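Local coordinates for protein possible metal-dependent hydrolase (PDB 3RPC) that probably acts as a zinc-dependent hydrolase of the metallo-beta-lactamase superfamily, holding two zinc ions in one active site, at residues Thr35-Glu40 / Gln46-Met51; Leu75-Asp80 / Ala224-Thr229; Asp239-Ile244 / Val255-Glu260; Thr5-Ile10 / Gly15-Lys20. One frame throughout, in Å; residues are numbered along the deposited sequence.

How the contacts relate
Along the chain contact 4 comes first, then contact 1, then contact 2, which joins residues 144 apart at its closest ends, and finally contact 3. Contact 2 lies near the middle of the fold, its centre about 12 Å from that of contact 1, 15 Å from contact 3 and 16 Å from contact 4. It touches all three: M51 N reaches T229 O at 2.9 Å, M227 packs on V240 and V255, and V225 meets H9. Contacts 3 and 4 meet where H9 pairs with G259 and E260. Its zinc ligands come from the loop after strand 67-69 (D76, H77) and the end of strand 221-225 (H226), so the metal centre joins the two seven-stranded sheets.

Contact 1 (Thr35-Glu40 / Gln46-Met51); sequences TYPGFE and QQRMPM
Two pieces of the long loop between strand 22-26 and helix 58-62 pair here through an isolated antiparallel bridge, with a selenium-aromatic contact beside it. Y36 and M49 exchange both backbone bonds: Y36 N gives to M49 O at 2.8 Å (152° at the hydrogen), and M49 N gives to Y36 O, also at 2.8 Å. T35 faces M49 as well, which makes the bridge a classic beta bulge. The M49 selenomethionine sets CG between its backbone N and carbonyl carbon, and the bend at chi3 (-87°) turns SE and CE onto F39, crossing it at about a right angle. Its SE stands over one face of the F39 ring, 3.8 Å from the centroid and 31° off the normal, a Met-aromatic contact; its CE lies 3.4 Å from F39 CZ. The F39 ring also meets H232, and the F39 side chain lies about 7 Å from a bound zinc ion. R48 lays its guanidinium over the backbone, with Y36 O 3.6 Å above the centre of the plane, while NH1 is hydrogen-bonded to D34 O. Further along, a water accepts from G38 N at 3.1 Å and bonds weakly to Q46 O.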
# COMPACT_ATOMS: atom_id res chain seq x y z
N THR A 35 -16.75 -10.20 -26.93
CA THR A 35 -16.24 -11.53 -26.62
C THR A 35 -16.78 -12.08 -25.30
O THR A 35 -16.93 -13.29 -25.14
CB THR A 35 -14.69 -11.55 -26.65
OG1 THR A 35 -14.25 -11.31 -27.99
CG2 THR A 35 -14.15 -12.88 -26.17
N TYR A 36 -17.08 -11.19 -24.36
CA TYR A 36 -17.44 -11.60 -23.01
C TYR A 36 -18.78 -11.01 -22.56
O TYR A 36 -19.17 -9.94 -23.02
CB TYR A 36 -16.37 -11.17 -22.01
CG TYR A 36 -15.02 -11.79 -22.27
CD1 TYR A 36 -14.77 -13.11 -21.91
CD2 TYR A 36 -13.98 -11.06 -22.84
CE1 TYR A 36 -13.54 -13.70 -22.13
CE2 TYR A 36 -12.74 -11.64 -23.06
CZ TYR A 36 -12.53 -12.96 -22.71
OH TYR A 36 -11.31 -13.54 -22.93
N PRO A 37 -19.48 -11.72 -21.67
CA PRO A 37 -20.65 -11.15 -20.98
C PRO A 37 -20.14 -10.07 -20.05
O PRO A 37 -18.96 -10.10 -19.69
CB PRO A 37 -21.17 -12.31 -20.14
CG PRO A 37 -20.45 -13.54 -20.62
CD PRO A 37 -19.15 -13.06 -21.17
N GLY A 38 -21.00 -9.15 -19.63
CA GLY A 38 -20.61 -8.16 -18.63
C GLY A 38 -20.21 -8.83 -17.33
O GLY A 38 -20.66 -9.95 -17.05
N PHE A 39 -19.38 -8.16 -16.53
CA PHE A 39 -18.94 -8.71 -15.25
C PHE A 39 -20.14 -8.98 -14.35
O PHE A 39 -21.00 -8.12 -14.18
CB PHE A 39 -17.97 -7.77 -14.54
CG PHE A 39 -16.62 -7.66 -15.19
CD1 PHE A 39 -15.75 -8.74 -15.22
CD2 PHE A 39 -16.22 -6.47 -15.78
CE1 PHE A 39 -14.51 -8.64 -15.83
CE2 PHE A 39 -14.98 -6.36 -16.39
CZ PHE A 39 -14.12 -7.45 -16.42
N GLU A 40 -20.20 -10.18 -13.78
CA GLU A 40 -21.32 -10.53 -12.91
C GLU A 40 -21.40 -9.60 -11.70
O GLU A 40 -20.37 -9.27 -11.09
CB GLU A 40 -21.20 -11.99 -12.46
CG GLU A 40 -22.40 -12.50 -11.68
CD GLU A 40 -22.26 -13.97 -11.29
OE1 GLU A 40 -21.30 -14.61 -11.76
OE2 GLU A 40 -23.11 -14.47 -10.53
N GLN A 46 -25.70 -6.52 -18.04
CA GLN A 46 -26.33 -7.09 -19.24
C GLN A 46 -25.53 -6.83 -20.51
O GLN A 46 -25.66 -7.55 -21.51
CB GLN A 46 -27.75 -6.56 -19.40
CG GLN A 46 -28.70 -6.96 -18.28
CD GLN A 46 -28.81 -5.92 -17.18
OE1 GLN A 46 -27.91 -5.10 -16.98
NE2 GLN A 46 -29.94 -5.94 -16.47
N GLN A 47 -24.69 -5.80 -20.48
CA GLN A 47 -23.94 -5.38 -21.65
C GLN A 47 -22.68 -6.22 -21.84
O GLN A 47 -21.91 -6.42 -20.90
CB GLN A 47 -23.58 -3.89 -21.52
CG GLN A 47 -22.73 -3.34 -22.65
CD GLN A 47 -23.31 -2.06 -23.22
OE1 GLN A 47 -23.50 -1.08 -22.50
NE2 GLN A 47 -23.61 -2.07 -24.51
N ARG A 48 -22.48 -6.71 -23.06
CA ARG A 48 -21.28 -7.49 -23.36
C ARG A 48 -20.06 -6.59 -23.52
O ARG A 48 -20.20 -5.38 -23.71
CB ARG A 48 -21.51 -8.33 -24.63
CG ARG A 48 -22.65 -9.35 -24.47
CD ARG A 48 -22.73 -10.33 -25.64
NE ARG A 48 -21.50 -11.10 -25.82
CZ ARG A 48 -21.18 -12.17 -25.11
NH1 ARG A 48 -20.03 -12.80 -25.35
NH2 ARG A 48 -21.99 -12.63 -24.16
N MSE A 49 -18.87 -7.17 -23.44
CA MSE A 49 -17.63 -6.40 -23.47
C MSE A 49 -16.53 -7.19 -24.14
O MSE A 49 -16.59 -8.43 -24.19
CB MSE A 49 -17.19 -6.02 -22.05
CG MSE A 49 -17.19 -7.18 -21.07
SE MSE A 49 -16.38 -6.73 -19.35
CE MSE A 49 -14.53 -7.13 -19.81
N PRO A 50 -15.52 -6.49 -24.68
CA PRO A 50 -15.46 -5.04 -24.83
C PRO A 50 -16.52 -4.51 -25.79
O PRO A 50 -16.90 -5.20 -26.74
CB PRO A 50 -14.05 -4.80 -25.40
CG PRO A 50 -13.71 -6.07 -26.08
CD PRO A 50 -14.36 -7.16 -25.29
N MSE A 51 -17.01 -3.30 -25.56
CA MSE A 51 -18.12 -2.80 -26.36
C MSE A 51 -17.71 -2.23 -27.71
O MSE A 51 -18.56 -1.95 -28.56
CB MSE A 51 -18.93 -1.76 -25.58
CG MSE A 51 -18.20 -0.47 -25.37
SE MSE A 51 -19.18 0.71 -24.15
CE MSE A 51 -19.69 -0.53 -22.81
O HOH W 1 -23.77 -9.73 -20.97

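Contact 2 (Leu75-Asp80 / Ala224-Thr229); sequences LDHWDD and AVHMDT. With ZN (zinc ion), chain F.
The dinuclear zinc site of the metallo-beta-lactamase superfamily is closed here: D76 and H77, in the loop before helix 80-85, meet H226, just past strand 221-225, on one zinc ion. H72, H74, D76 and H77 spell the HxHxDH signature of this superfamily. The metal is bound by D76 OD2 at 2.4 Å, H77 NE2 at 2.2 Å and H226 NE2 at 2.3 Å. One water at 2.3 Å from the zinc, a second farther off at 2.6 Å, and D168 complete the ligands; D168 also binds the second zinc, about 4 Å from the H77 side chain. Because all three ligand atoms point at the same ion, they crowd without hydrogen bonding to each other; D76 OD2 and H226 NE2 are 3.2 Å apart. The imidazoles of H77 and H226 approach through their rims, without stacking, their planes at 43°. The carboxylate of D76 is turned 77° from the H226 ring. With chi1 at 61°, D76 places CG between its backbone N and carbonyl carbon, sending OD2 to the metal, while OD1 accepts from a zinc-bound water at 2.6 Å. Behind H77, ND1 is hydrogen-bonded to D27, a second-shell carboxylate that fixes the ring's rotation. Zinc would polarise the water it shares with D76 OD1, consistent with a hydrolytic centre.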
# COMPACT_ATOMS: atom_id res chain seq x y z
N LEU A 75 -9.32 -9.40 -16.02
CA LEU A 75 -9.60 -9.63 -17.44
C LEU A 75 -9.40 -8.40 -18.31
O LEU A 75 -8.86 -8.49 -19.42
CB LEU A 75 -11.02 -10.16 -17.61
CG LEU A 75 -11.50 -10.44 -19.04
CD1 LEU A 75 -10.64 -11.52 -19.65
CD2 LEU A 75 -12.96 -10.85 -19.04
N ASP A 76 -9.86 -7.24 -17.83
CA ASP A 76 -9.82 -6.03 -18.63
C ASP A 76 -8.44 -5.36 -18.66
O ASP A 76 -8.31 -4.24 -19.15
CB ASP A 76 -10.92 -5.04 -18.21
CG ASP A 76 -10.78 -4.59 -16.77
OD1 ASP A 76 -10.65 -5.46 -15.89
OD2 ASP A 76 -10.82 -3.35 -16.53
N HIS A 77 -7.43 -6.07 -18.13
CA HIS A 77 -6.04 -5.63 -18.19
C HIS A 77 -5.09 -6.71 -18.72
O HIS A 77 -3.92 -6.43 -18.97
CB HIS A 77 -5.58 -5.17 -16.81
CG HIS A 77 -6.38 -4.02 -16.30
ND1 HIS A 77 -5.89 -2.73 -16.28
CD2 HIS A 77 -7.65 -3.95 -15.85
CE1 HIS A 77 -6.83 -1.92 -15.83
NE2 HIS A 77 -7.90 -2.63 -15.55
N TRP A 78 -5.59 -7.93 -18.89
CA TRP A 78 -4.76 -9.07 -19.27
C TRP A 78 -5.70 -10.20 -19.67
O TRP A 78 -6.37 -10.78 -18.81
CB TRP A 78 -3.86 -9.51 -18.11
CG TRP A 78 -2.93 -10.65 -18.45
CD1 TRP A 78 -2.98 -11.93 -17.97
CD2 TRP A 78 -1.80 -10.59 -19.33
NE1 TRP A 78 -1.96 -12.68 -18.51
CE2 TRP A 78 -1.22 -11.88 -19.34
CE3 TRP A 78 -1.24 -9.58 -20.11
CZ2 TRP A 78 -0.09 -12.17 -20.12
CZ3 TRP A 78 -0.13 -9.87 -20.87
CH2 TRP A 78 0.43 -11.16 -20.87
N ASP A 79 -5.79 -10.49 -20.96
CA ASP A 79 -6.78 -11.47 -21.39
C ASP A 79 -6.18 -12.56 -22.28
O ASP A 79 -5.01 -12.49 -22.66
CB ASP A 79 -7.99 -10.80 -22.06
CG ASP A 79 -7.70 -10.25 -23.45
OD1 ASP A 79 -6.52 -9.93 -23.75
OD2 ASP A 79 -8.67 -10.12 -24.23
N ASP A 80 -6.99 -13.57 -22.59
CA ASP A 80 -6.55 -14.68 -23.42
C ASP A 80 -6.01 -14.21 -24.77
O ASP A 80 -5.01 -14.73 -25.25
CB ASP A 80 -7.68 -15.69 -23.63
CG ASP A 80 -7.86 -16.61 -22.44
OD1 ASP A 80 -6.95 -16.67 -21.59
OD2 ASP A 80 -8.92 -17.28 -22.36
N ALA A 224 -6.98 10.91 -19.22
CA ALA A 224 -8.04 10.08 -18.65
C ALA A 224 -8.42 8.94 -19.58
O ALA A 224 -8.75 9.16 -20.76
CB ALA A 224 -9.27 10.94 -18.33
N VAL A 225 -8.37 7.72 -19.05
CA VAL A 225 -8.65 6.51 -19.83
C VAL A 225 -9.54 5.53 -19.05
O VAL A 225 -10.18 5.93 -18.07
CB VAL A 225 -7.34 5.82 -20.28
CG1 VAL A 225 -6.52 6.77 -21.17
CG2 VAL A 225 -6.51 5.36 -19.08
N HIS A 226 -9.58 4.27 -19.48
CA HIS A 226 -10.40 3.23 -18.83
C HIS A 226 -11.90 3.50 -19.01
O HIS A 226 -12.70 3.27 -18.10
CB HIS A 226 -10.01 3.07 -17.34
CG HIS A 226 -10.32 1.72 -16.77
ND1 HIS A 226 -11.60 1.20 -16.73
CD2 HIS A 226 -9.52 0.79 -16.19
CE1 HIS A 226 -11.57 0.00 -16.16
NE2 HIS A 226 -10.32 -0.27 -15.83
N MSE A 227 -12.28 3.94 -20.20
CA MSE A 227 -13.67 4.28 -20.46
C MSE A 227 -14.23 3.66 -21.74
O MSE A 227 -13.48 3.23 -22.62
CB MSE A 227 -13.84 5.80 -20.52
CG MSE A 227 -13.64 6.45 -19.16
SE MSE A 227 -13.66 8.39 -19.15
CE MSE A 227 -11.87 8.70 -19.84
N ASP A 228 -15.56 3.63 -21.80
CA ASP A 228 -16.30 3.28 -23.01
C ASP A 228 -15.92 1.90 -23.56
O ASP A 228 -15.97 1.68 -24.77
CB ASP A 228 -16.09 4.34 -24.10
CG ASP A 228 -16.52 5.75 -23.69
OD1 ASP A 228 -17.11 5.92 -22.61
OD2 ASP A 228 -16.25 6.69 -24.46
N THR A 229 -15.56 0.97 -22.68
CA THR A 229 -15.12 -0.36 -23.12
C THR A 229 -15.76 -1.49 -22.32
O THR A 229 -16.43 -2.36 -22.89
CB THR A 229 -13.59 -0.50 -23.05
OG1 THR A 229 -12.97 0.60 -23.73
CG2 THR A 229 -13.15 -1.82 -23.71
ZN ZN F . -9.87 -2.16 -14.66
O HOH W 2 -10.24 -4.21 -13.69
O HOH W 3 -12.05 -1.68 -13.41

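Contact 3 (Asp239-Ile244 / Val255-Glu260); sequences DVRKFI and VPEDGE
The guanidinium of R241 meets its partners at its edge, where V255 O and the carboxylate of E257 both converge on NH2. Both oxygens sit somewhat out of the plane of the group. NH2 donates to V255 O at 2.9 Å and to E257 OE2 at 2.7 Å, the latter forming a salt bridge in which NH1 adds only a weak bond. The two flat groups are turned 42° apart, and OE2 is met from above its carboxylate plane, by 53°, so this is no flat, two-pronged pairing. R241 runs out extended from CG to NE, whereas E257 folds at chi2 (-65°) to bring OE2 back to the arginine. On the segment 255-260 the backbone N of E257 is held by E260 OE1 at 2.9 Å. The apolar half of the contact belongs to V255: its CG2 packs on V240 CG1 at 3.7 Å and on I244 CD1 at 4.0 Å, while its CG1 meets R241 NE at 3.9 Å, the two side chains crossing at a slant. V240 and I244 also pack against helix 207-216. Residues E257 to E260 form a type II beta turn. Helix 237-246 is thereby fastened to the connection between strands 253-254 and 261-263, a helix-to-loop packing in which one arginine bonds both a backbone carbonyl and an acidic side chain.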
# COMPACT_ATOMS: atom_id res chain seq x y z
N ASP A 239 -19.13 12.01 -20.33
CA ASP A 239 -19.28 12.51 -18.96
C ASP A 239 -18.05 13.31 -18.53
O ASP A 239 -18.16 14.39 -17.96
CB ASP A 239 -19.48 11.35 -17.98
CG ASP A 239 -20.75 10.56 -18.25
OD1 ASP A 239 -21.63 11.05 -18.98
OD2 ASP A 239 -20.86 9.43 -17.71
N VAL A 240 -16.86 12.79 -18.82
CA VAL A 240 -15.65 13.47 -18.41
C VAL A 240 -15.50 14.78 -19.18
O VAL A 240 -15.11 15.80 -18.62
CB VAL A 240 -14.41 12.58 -18.59
CG1 VAL A 240 -13.13 13.41 -18.44
CG2 VAL A 240 -14.43 11.45 -17.57
N ARG A 241 -15.83 14.75 -20.47
CA ARG A 241 -15.72 15.97 -21.28
C ARG A 241 -16.62 17.10 -20.77
O ARG A 241 -16.20 18.26 -20.72
CB ARG A 241 -15.97 15.65 -22.76
CG ARG A 241 -14.80 14.89 -23.34
CD ARG A 241 -15.09 14.30 -24.69
NE ARG A 241 -13.89 13.68 -25.22
CZ ARG A 241 -13.89 12.68 -26.09
NH1 ARG A 241 -15.04 12.18 -26.53
NH2 ARG A 241 -12.73 12.18 -26.52
N LYS A 242 -17.84 16.76 -20.34
CA LYS A 242 -18.74 17.76 -19.78
C LYS A 242 -18.14 18.35 -18.50
O LYS A 242 -18.16 19.56 -18.27
CB LYS A 242 -20.11 17.15 -19.47
CG LYS A 242 -21.12 18.17 -18.91
CD LYS A 242 -22.55 17.63 -18.86
CE LYS A 242 -22.69 16.47 -17.88
NZ LYS A 242 -24.15 16.12 -17.67
N PHE A 243 -17.60 17.47 -17.67
CA PHE A 243 -17.06 17.87 -16.38
C PHE A 243 -15.86 18.80 -16.56
O PHE A 243 -15.77 19.84 -15.90
CB PHE A 243 -16.67 16.62 -15.59
CG PHE A 243 -16.00 16.90 -14.27
CD1 PHE A 243 -16.76 17.13 -13.14
CD2 PHE A 243 -14.62 16.90 -14.18
CE1 PHE A 243 -16.14 17.38 -11.92
CE2 PHE A 243 -13.99 17.16 -12.95
CZ PHE A 243 -14.76 17.39 -11.83
N ILE A 244 -14.91 18.41 -17.40
CA ILE A 244 -13.72 19.24 -17.56
C ILE A 244 -14.02 20.57 -18.25
O ILE A 244 -13.41 21.60 -17.95
CB ILE A 244 -12.54 18.48 -18.23
CG1 ILE A 244 -12.87 18.07 -19.66
CG2 ILE A 244 -12.15 17.27 -17.36
CD1 ILE A 244 -11.73 17.33 -20.37
N VAL A 255 -8.64 13.57 -23.02
CA VAL A 255 -9.49 12.39 -23.08
C VAL A 255 -9.30 11.76 -24.45
O VAL A 255 -10.08 12.01 -25.37
CB VAL A 255 -10.98 12.75 -22.86
CG1 VAL A 255 -11.83 11.49 -22.78
CG2 VAL A 255 -11.14 13.60 -21.60
N PRO A 256 -8.24 10.96 -24.61
CA PRO A 256 -7.94 10.48 -25.96
C PRO A 256 -8.94 9.46 -26.47
O PRO A 256 -9.48 8.67 -25.71
CB PRO A 256 -6.57 9.82 -25.80
CG PRO A 256 -6.55 9.38 -24.34
CD PRO A 256 -7.24 10.53 -23.62
N GLU A 257 -9.18 9.49 -27.78
CA GLU A 257 -9.95 8.44 -28.42
C GLU A 257 -9.11 7.18 -28.50
O GLU A 257 -7.88 7.22 -28.42
CB GLU A 257 -10.35 8.87 -29.83
CG GLU A 257 -11.21 10.12 -29.89
CD GLU A 257 -12.57 9.93 -29.26
OE1 GLU A 257 -13.06 8.79 -29.16
OE2 GLU A 257 -13.17 10.94 -28.84
N ASP A 258 -9.78 6.05 -28.70
CA ASP A 258 -9.07 4.81 -28.96
C ASP A 258 -8.24 5.00 -30.22
O ASP A 258 -8.78 5.39 -31.26
CB ASP A 258 -10.06 3.67 -29.17
CG ASP A 258 -10.76 3.24 -27.88
OD1 ASP A 258 -10.46 3.80 -26.79
OD2 ASP A 258 -11.60 2.32 -27.95
N GLY A 259 -6.94 4.73 -30.13
CA GLY A 259 -6.04 4.86 -31.27
C GLY A 259 -5.33 6.20 -31.34
O GLY A 259 -4.41 6.38 -32.14
N GLU A 260 -5.74 7.15 -30.50
CA GLU A 260 -5.15 8.49 -30.53
C GLU A 260 -3.80 8.57 -29.83
O GLU A 260 -3.61 8.01 -28.75
CB GLU A 260 -6.11 9.51 -29.89
CG GLU A 260 -5.55 10.92 -29.80
CD GLU A 260 -6.55 11.92 -29.24
OE1 GLU A 260 -7.75 11.60 -29.15
OE2 GLU A 260 -6.13 13.04 -28.89

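Contact 4 (Thr5-Ile10 / Gly15-Lys20); sequences TQYTHI and GKLTIK
Y7 swings CG away from its own backbone N (chi1 175°), which carries the ring across to G15: Y7 OH lies 3.5 Å from G15 CA, and the ring is oblique to the backbone there. The same hydroxyl is hydrogen-bonded to H9 ND1 at 2.8 Å, an interaction that holds the H9 imidazole with the tyrosine CZ at its edge, in plane. G15 has no side chain where the phenol passes. L17, likewise trans at chi1 (176°), sends CD1 over the neighbouring strand to within 3.6 Å of Q6 O. Y7 and L17 point to the face that also holds H9, and there Y7 and H9 touch V225 of strand 221-225. The other face carries Q6, T8, K16 and T18. Q6 and T18 run next to each other in the same direction, with CG of Q6 4.0 Å from CB of T18, and a water links Q6 NE2, K16 O and T18 OG1. The hydroxyl of T18 is also hydrogen-bonded to T23 on the next strand, and that of T8 to T261. Four backbone bonds knit the strands: T8 N to K16 O and K16 N to T8 O are both 2.9 Å, and Q6 and T18 exchange the other two. Pairs Y7-L17 and H9-G15 are non-hydrogen-bonded, and the axes run 4.7 Å apart at 172°. This is an antiparallel beta hairpin, lying within a mixed sheet between strands 22-26 and 261-263.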
# COMPACT_ATOMS: atom_id res chain seq x y z
N THR A 5 8.81 10.63 -27.42
CA THR A 5 8.10 10.27 -26.20
C THR A 5 6.62 10.60 -26.31
O THR A 5 6.24 11.75 -26.53
CB THR A 5 8.72 10.94 -24.96
OG1 THR A 5 10.08 10.51 -24.84
CG2 THR A 5 7.96 10.55 -23.70
N GLN A 6 5.78 9.58 -26.16
CA GLN A 6 4.37 9.71 -26.47
C GLN A 6 3.56 8.59 -25.83
O GLN A 6 4.10 7.53 -25.46
CB GLN A 6 4.16 9.67 -27.98
CG GLN A 6 4.61 8.36 -28.62
CD GLN A 6 4.25 8.26 -30.08
OE1 GLN A 6 4.44 9.20 -30.84
NE2 GLN A 6 3.68 7.12 -30.47
N TYR A 7 2.25 8.83 -25.72
CA TYR A 7 1.32 7.81 -25.28
C TYR A 7 0.26 7.62 -26.35
O TYR A 7 -0.45 8.57 -26.71
CB TYR A 7 0.67 8.20 -23.93
CG TYR A 7 -0.41 7.22 -23.50
CD1 TYR A 7 -0.08 5.98 -22.97
CD2 TYR A 7 -1.76 7.52 -23.66
CE1 TYR A 7 -1.05 5.07 -22.60
CE2 TYR A 7 -2.74 6.62 -23.29
CZ TYR A 7 -2.38 5.40 -22.76
OH TYR A 7 -3.36 4.49 -22.41
N THR A 8 0.16 6.41 -26.88
CA THR A 8 -0.90 6.08 -27.81
C THR A 8 -1.96 5.29 -27.07
O THR A 8 -1.70 4.17 -26.60
CB THR A 8 -0.38 5.24 -28.99
OG1 THR A 8 0.56 6.01 -29.74
CG2 THR A 8 -1.54 4.83 -29.88
N HIS A 9 -3.15 5.85 -26.94
CA HIS A 9 -4.20 5.12 -26.28
C HIS A 9 -4.75 4.03 -27.20
O HIS A 9 -4.91 4.27 -28.39
CB HIS A 9 -5.35 6.01 -25.83
CG HIS A 9 -6.27 5.28 -24.91
ND1 HIS A 9 -5.80 4.63 -23.79
CD2 HIS A 9 -7.60 5.03 -24.97
CE1 HIS A 9 -6.80 4.02 -23.19
NE2 HIS A 9 -7.90 4.25 -23.88
N ILE A 10 -5.01 2.84 -26.66
CA ILE A 10 -5.56 1.75 -27.47
C ILE A 10 -7.04 1.53 -27.16
O ILE A 10 -7.91 1.82 -27.98
CB ILE A 10 -4.74 0.45 -27.35
CG1 ILE A 10 -3.28 0.69 -27.76
CG2 ILE A 10 -5.35 -0.67 -28.21
CD1 ILE A 10 -3.11 1.17 -29.19
N GLY A 15 -2.69 0.74 -23.57
CA GLY A 15 -2.03 1.82 -24.29
C GLY A 15 -0.59 1.44 -24.60
O GLY A 15 -0.10 0.43 -24.10
N LYS A 16 0.06 2.25 -25.43
CA LYS A 16 1.48 2.06 -25.71
C LYS A 16 2.22 3.34 -25.32
O LYS A 16 1.95 4.41 -25.87
CB LYS A 16 1.71 1.72 -27.19
CG LYS A 16 1.10 0.38 -27.61
CD LYS A 16 1.04 0.22 -29.14
CE LYS A 16 2.41 0.11 -29.77
NZ LYS A 16 2.26 -0.15 -31.24
N LEU A 17 3.12 3.21 -24.35
CA LEU A 17 3.89 4.33 -23.85
C LEU A 17 5.29 4.24 -24.40
O LEU A 17 6.01 3.28 -24.11
CB LEU A 17 3.93 4.31 -22.32
CG LEU A 17 4.78 5.38 -21.64
CD1 LEU A 17 4.21 6.77 -21.93
CD2 LEU A 17 4.86 5.15 -20.13
N THR A 18 5.68 5.22 -25.19
CA THR A 18 7.03 5.21 -25.76
C THR A 18 7.85 6.26 -25.05
O THR A 18 7.46 7.42 -24.97
CB THR A 18 7.04 5.53 -27.27
OG1 THR A 18 6.26 4.56 -27.98
CG2 THR A 18 8.47 5.52 -27.80
N ILE A 19 9.00 5.83 -24.53
CA ILE A 19 9.92 6.74 -23.87
C ILE A 19 11.27 6.39 -24.46
O ILE A 19 11.71 5.25 -24.35
CB ILE A 19 9.95 6.52 -22.35
CG1 ILE A 19 8.58 6.76 -21.74
CG2 ILE A 19 10.98 7.44 -21.70
CD1 ILE A 19 8.52 6.42 -20.25
N LYS A 20 11.90 7.37 -25.10
CA LYS A 20 13.13 7.11 -25.83
C LYS A 20 12.88 6.05 -26.91
O LYS A 20 11.96 6.19 -27.71
CB LYS A 20 14.25 6.72 -24.87
CG LYS A 20 14.92 7.94 -24.22
CD LYS A 20 15.41 7.66 -22.80
CE LYS A 20 16.36 8.75 -22.30
NZ LYS A 20 16.07 10.11 -22.85
O HOH W 4 3.53 4.95 -28.28